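PaxB (Photorhabdus luminescens, PDB 6EK4) is probably the B component of a two-component alpha-helical pore-forming toxin like YaxAB, acting with an A partner to perforate membranes. Local coordinates at residues K276-E279 with Q280-A283; C268-L271 with K272-L275. All blocks are in the same frame, centred on the assembly; numbering follows the deposited sequence.

Contact 1. Residues K276-E279 with Q280-A283; sequences KGVE and QRIA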
ATOM      1  N   LYS A 276      14.243  -7.058 -11.639  1.00 67.13           N
ATOM      2  CA  LYS A 276      13.103  -7.663 -10.946  1.00 67.57           C
ATOM      3  C   LYS A 276      13.247  -7.523  -9.430  1.00 67.66           C
ATOM      4  O   LYS A 276      12.256  -7.339  -8.723  1.00 66.87           O
ATOM      5  CB  LYS A 276      12.956  -9.144 -11.307  1.00 68.46           C
ATOM      6  CG  LYS A 276      12.407  -9.404 -12.701  1.00 69.23           C
ATOM      7  CD  LYS A 276      11.851 -10.815 -12.810  1.00 69.87           C
ATOM      8  CE  LYS A 276      11.536 -11.194 -14.248  1.00 70.18           C
ATOM      9  NZ  LYS A 276      10.794 -12.482 -14.326  1.00 70.72           N
ATOM     10  N   GLY A 277      14.482  -7.614  -8.942  1.00 68.52           N
ATOM     11  CA  GLY A 277      14.774  -7.474  -7.520  1.00 69.44           C
ATOM     12  C   GLY A 277      14.425  -6.102  -6.974  1.00 70.38           C
ATOM     13  O   GLY A 277      13.700  -5.993  -5.985  1.00 70.59           O
ATOM     14  N   VAL A 278      14.935  -5.055  -7.622  1.00 71.00           N
ATOM     15  CA  VAL A 278      14.671  -3.680  -7.181  1.00 71.50           C
ATOM     16  C   VAL A 278      13.193  -3.312  -7.333  1.00 71.67           C
ATOM     17  O   VAL A 278      12.631  -2.647  -6.465  1.00 71.50           O
ATOM     18  CB  VAL A 278      15.559  -2.626  -7.899  1.00 71.78           C
ATOM     19  CG1 VAL A 278      17.033  -2.899  -7.641  1.00 72.35           C
ATOM     20  CG2 VAL A 278      15.283  -2.571  -9.397  1.00 71.85           C
ATOM     21  N   GLU A 279      12.568  -3.757  -8.422  1.00 72.17           N
ATOM     22  CA  GLU A 279      11.152  -3.466  -8.670  1.00 72.87           C
ATOM     23  C   GLU A 279      10.232  -4.135  -7.649  1.00 72.19           C
ATOM     24  O   GLU A 279       9.200  -3.572  -7.282  1.00 71.96           O
ATOM     25  CB  GLU A 279      10.741  -3.870 -10.092  1.00 73.93           C
ATOM     26  CG  GLU A 279      11.140  -2.856 -11.157  1.00 76.24           C
ATOM     27  CD  GLU A 279      10.452  -3.090 -12.492  1.00 78.14           C
ATOM     28  OE1 GLU A 279       9.225  -3.335 -12.506  1.00 79.42           O
ATOM     29  OE2 GLU A 279      11.138  -3.015 -13.537  1.00 78.55           O
ATOM     30  N   GLN A 280      10.602  -5.332  -7.199  1.00 72.05           N
ATOM     31  CA  GLN A 280       9.851  -6.020  -6.151  1.00 72.26           C
ATOM     32  C   GLN A 280      10.023  -5.320  -4.805  1.00 71.66           C
ATOM     33  O   GLN A 280       9.073  -5.226  -4.025  1.00 71.63           O
ATOM     34  CB  GLN A 280      10.282  -7.485  -6.038  1.00 73.30           C
ATOM     35  CG  GLN A 280       9.523  -8.259  -4.971  1.00 75.08           C
ATOM     36  CD  GLN A 280       9.564  -9.761  -5.181  1.00 77.12           C
ATOM     37  OE1 GLN A 280      10.595 -10.321  -5.555  1.00 78.68           O
ATOM     38  NE2 GLN A 280       8.438 -10.425  -4.936  1.00 78.43           N
ATOM     39  N   ARG A 281      11.232  -4.834  -4.537  1.00 70.90           N
ATOM     40  CA  ARG A 281      11.523  -4.140  -3.280  1.00 70.52           C
ATOM     41  C   ARG A 281      10.917  -2.736  -3.232  1.00 69.57           C
ATOM     42  O   ARG A 281      10.484  -2.287  -2.172  1.00 69.52           O
ATOM     43  CB  ARG A 281      13.033  -4.086  -3.022  1.00 71.05           C
ATOM     44  CG  ARG A 281      13.624  -5.434  -2.639  1.00 70.91           C
ATOM     45  CD  ARG A 281      15.021  -5.301  -2.056  1.00 71.55           C
ATOM     46  NE  ARG A 281      15.975  -4.780  -3.031  1.00 71.54           N
ATOM     47  CZ  ARG A 281      16.506  -5.483  -4.031  1.00 71.31           C
ATOM     48  NH1 ARG A 281      16.186  -6.762  -4.219  1.00 70.79           N
ATOM     49  NH2 ARG A 281      17.366  -4.900  -4.856  1.00 71.83           N
ATOM     50  N   ILE A 282      10.888  -2.051  -4.373  1.00 68.55           N
ATOM     51  CA  ILE A 282      10.205  -0.758  -4.476  1.00 68.12           C
ATOM     52  C   ILE A 282       8.700  -0.947  -4.262  1.00 67.57           C
ATOM     53  O   ILE A 282       8.056  -0.139  -3.587  1.00 67.81           O
ATOM     54  CB  ILE A 282      10.477  -0.073  -5.837  1.00 67.92           C
ATOM     55  CG1 ILE A 282      11.940   0.385  -5.917  1.00 68.27           C
ATOM     56  CG2 ILE A 282       9.559   1.128  -6.042  1.00 68.08           C
ATOM     57  CD1 ILE A 282      12.437   0.611  -7.330  1.00 68.32           C
ATOM     58  N   ALA A 283       8.151  -2.019  -4.832  1.00 66.62           N
ATOM     59  CA  ALA A 283       6.743  -2.371  -4.641  1.00 65.78           C
ATOM     60  C   ALA A 283       6.448  -2.693  -3.176  1.00 66.00           C
ATOM     61  O   ALA A 283       5.386  -2.344  -2.661  1.00 65.92           O
ATOM     62  CB  ALA A 283       6.365  -3.550  -5.526  1.00 65.03           C
TER

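Contact 2. Residues C268-L271 with K272-L275; sequences CDDL and KIQL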
ATOM      1  N   CYS A 268      23.054  -8.646 -19.937  1.00 72.50           N
ATOM      2  CA  CYS A 268      21.684  -8.119 -19.915  1.00 72.86           C
ATOM      3  C   CYS A 268      20.732  -9.021 -19.129  1.00 72.09           C
ATOM      4  O   CYS A 268      19.818  -8.528 -18.470  1.00 72.20           O
ATOM      5  CB  CYS A 268      21.150  -7.906 -21.335  1.00 73.37           C
ATOM      6  SG  CYS A 268      21.733  -6.385 -22.119  1.00 74.91           S
ATOM      7  N   ASP A 269      20.944 -10.334 -19.206  1.00 71.51           N
ATOM      8  CA  ASP A 269      20.149 -11.289 -18.427  1.00 71.01           C
ATOM      9  C   ASP A 269      20.388 -11.126 -16.927  1.00 70.44           C
ATOM     10  O   ASP A 269      19.446 -11.194 -16.139  1.00 70.75           O
ATOM     11  CB  ASP A 269      20.449 -12.732 -18.853  1.00 71.39           C
ATOM     12  CG  ASP A 269      19.811 -13.097 -20.183  1.00 71.51           C
ATOM     13  OD1 ASP A 269      19.405 -12.180 -20.928  1.00 71.94           O
ATOM     14  OD2 ASP A 269      19.714 -14.306 -20.482  1.00 71.57           O
ATOM     15  N   ASP A 270      21.644 -10.909 -16.540  1.00 70.07           N
ATOM     16  CA  ASP A 270      21.988 -10.661 -15.137  1.00 70.40           C
ATOM     17  C   ASP A 270      21.420  -9.330 -14.636  1.00 69.38           C
ATOM     18  O   ASP A 270      21.008  -9.231 -13.479  1.00 69.66           O
ATOM     19  CB  ASP A 270      23.507 -10.698 -14.931  1.00 71.66           C
ATOM     20  CG  ASP A 270      24.083 -12.102 -15.036  1.00 72.81           C
ATOM     21  OD1 ASP A 270      23.508 -13.036 -14.430  1.00 72.81           O
ATOM     22  OD2 ASP A 270      25.119 -12.271 -15.715  1.00 73.56           O
ATOM     23  N   LEU A 271      21.400  -8.316 -15.501  1.00 67.71           N
ATOM     24  CA  LEU A 271      20.813  -7.018 -15.156  1.00 67.47           C
ATOM     25  C   LEU A 271      19.289  -7.094 -15.033  1.00 67.07           C
ATOM     26  O   LEU A 271      18.700  -6.418 -14.188  1.00 66.67           O
ATOM     27  CB  LEU A 271      21.199  -5.948 -16.186  1.00 67.37           C
ATOM     28  CG  LEU A 271      22.650  -5.456 -16.138  1.00 67.73           C
ATOM     29  CD1 LEU A 271      22.997  -4.687 -17.403  1.00 67.87           C
ATOM     30  CD2 LEU A 271      22.903  -4.603 -14.905  1.00 68.05           C
ATOM     31  N   LYS A 272      18.658  -7.909 -15.876  1.00 67.08           N
ATOM     32  CA  LYS A 272      17.204  -8.097 -15.828  1.00 67.17           C
ATOM     33  C   LYS A 272      16.753  -8.876 -14.588  1.00 66.84           C
ATOM     34  O   LYS A 272      15.617  -8.719 -14.135  1.00 66.32           O
ATOM     35  CB  LYS A 272      16.698  -8.776 -17.106  1.00 67.63           C
ATOM     36  CG  LYS A 272      16.645  -7.836 -18.300  1.00 68.73           C
ATOM     37  CD  LYS A 272      16.256  -8.554 -19.582  1.00 69.72           C
ATOM     38  CE  LYS A 272      16.441  -7.653 -20.795  1.00 70.51           C
ATOM     39  NZ  LYS A 272      16.018  -8.308 -22.063  1.00 71.00           N
ATOM     40  N   ILE A 273      17.637  -9.712 -14.047  1.00 66.94           N
ATOM     41  CA  ILE A 273      17.388 -10.373 -12.765  1.00 67.13           C
ATOM     42  C   ILE A 273      17.434  -9.344 -11.635  1.00 67.44           C
ATOM     43  O   ILE A 273      16.547  -9.318 -10.779  1.00 68.07           O
ATOM     44  CB  ILE A 273      18.404 -11.506 -12.496  1.00 67.30           C
ATOM     45  CG1 ILE A 273      18.172 -12.663 -13.472  1.00 66.93           C
ATOM     46  CG2 ILE A 273      18.291 -12.011 -11.060  1.00 67.47           C
ATOM     47  CD1 ILE A 273      19.364 -13.583 -13.632  1.00 67.38           C
ATOM     48  N   GLN A 274      18.463  -8.498 -11.639  1.00 67.80           N
ATOM     49  CA  GLN A 274      18.591  -7.420 -10.653  1.00 68.36           C
ATOM     50  C   GLN A 274      17.425  -6.431 -10.731  1.00 67.69           C
ATOM     51  O   GLN A 274      16.999  -5.890  -9.710  1.00 68.19           O
ATOM     52  CB  GLN A 274      19.908  -6.662 -10.842  1.00 69.56           C
ATOM     53  CG  GLN A 274      21.160  -7.471 -10.545  1.00 70.90           C
ATOM     54  CD  GLN A 274      22.431  -6.703 -10.866  1.00 72.38           C
ATOM     55  OE1 GLN A 274      22.750  -5.708 -10.212  1.00 73.40           O
ATOM     56  NE2 GLN A 274      23.165  -7.160 -11.875  1.00 72.92           N
ATOM     57  N   LEU A 275      16.917  -6.201 -11.942  1.00 66.88           N
ATOM     58  CA  LEU A 275      15.814  -5.266 -12.165  1.00 66.64           C
ATOM     59  C   LEU A 275      14.509  -5.758 -11.535  1.00 66.64           C
ATOM     60  O   LEU A 275      13.753  -4.966 -10.970  1.00 66.32           O
ATOM     61  CB  LEU A 275      15.615  -5.019 -13.665  1.00 66.54           C
ATOM     62  CG  LEU A 275      14.646  -3.904 -14.070  1.00 66.56           C
ATOM     63  CD1 LEU A 275      15.057  -2.569 -13.467  1.00 67.19           C
ATOM     64  CD2 LEU A 275      14.561  -3.802 -15.585  1.00 66.52           C
TER

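Contact 1. Residues K276-E279 with Q280-A283
Two successive turns of the long helix 247-321 meet here, and the side chain of Arg281 folds back from the second onto Gly277 and Val278 in the first. Four backbone bonds of the i to i+4 kind join the turns, among them Ile282 N to Val278 O at 2.8 Å and Ala283 N to Glu279 O at 3.1 Å. The Arg281 side chain sets out with CG anti to its carbonyl carbon (chi1 -72°), then bends at chi3 (-64°), which brings the guanidinium back over the preceding turn. Gly277 O lies over one face of that group near its rim; NH1 of Arg281 is 3.1 Å from Gly277 O, but the angle is too poor for a hydrogen bond. On the same face sits Val278 CA. NH2 of Arg281 also meets Val278 CG1 at 3.4 Å, the two side chains crossing at a slant. Ile282 lays CG1 (3.2 Å) and CD1 against Val278 O, the oxygen its own N-H is bonded to. Both aliphatic residues touch helix 149-193, Val278 on Glu156 and Arg159, Ile282 on Glu156 and Lys160. Arg281 NH2 has a long, weak ion pair with Glu156 and the like charge of Arg159 nearby. Val278 and Ile282, four apart, continue the three-and-four spacing of Leu271 and Leu275 toward helix 149-193, consistent with coiled-coil-like packing of long helices.

Contact 2. Residues C268-L271 with K272-L275
Gln274 reaches back over the preceding turn, its aliphatic part and amide nitrogen lying against Asp270 O and its side chain crossing that of Leu271. Asp270 O is gripped twice: by Gln274 N at 3.2 Å in a nearly straight backbone bond (N-H...O 164°), and weakly by Gln274 NE2 at 3.4 Å. The second bond is possible because Gln274 CG stands anti to the carbonyl carbon (chi1 -67°) and the chain stays extended beyond it, with CG itself against the same oxygen. Weak bonds at both ends of the amide, from NE2 to Asp270 O and from Arg159 NH2 of helix 149-193 to OE1, probably bias its rotation. Leu271 CD2 approaches Gln274 NE2 at 4.0 Å, so a methyl lies beside the amide nitrogen.

Cys268 O and Asp269 O are overlaid by carbon atoms of the side chains one turn on. The extended chain of Lys272 runs back alongside the preceding turn, past Cys268 O, with CG at 3.3 Å from that oxygen. Its NZ stops 5.3 Å from Asp269 OD1, a pair of opposite charges near each other but not in contact. Ile273 sets CG1 at 3.3 Å from Asp269 O and keeps CD1 beside that oxygen, while its CB lies close to Asp270 O. Leu275 brings just CB to Leu271 O, the acceptor of its own backbone bond.

Asp269, Lys272 and Ile273 lie at the surface. The apolar side of this helix faces helix 149-193: Cys268 touches Gln170, Leu271 meets Asp166 and Ile167, and Leu275 also packs on Ile167, so that residues spaced three and four apart lie in a row along the neighbouring helix.

Overall arrangement
Both contacts lie on helix 247-321, and neither closes a loop: each joins two consecutive turns. Following the chain from the N terminus, four earlier helices lead to helix 149-193, which provides the surface that helix 247-321 later packs against. Contact 2 (268-275) is reached next, and contact 1 (276-283) begins at the following residue, so they run end to end without nesting or crossing. Their centres are about 12 Å apart; that of contact 2 lies about 26 Å and that of contact 1 about 14 Å from the centre of the chain. Arg159 is shared, standing near Gln274 in contact 2 and near Val278 and Arg281 in contact 1. Together they line one continuous seam between the two helices.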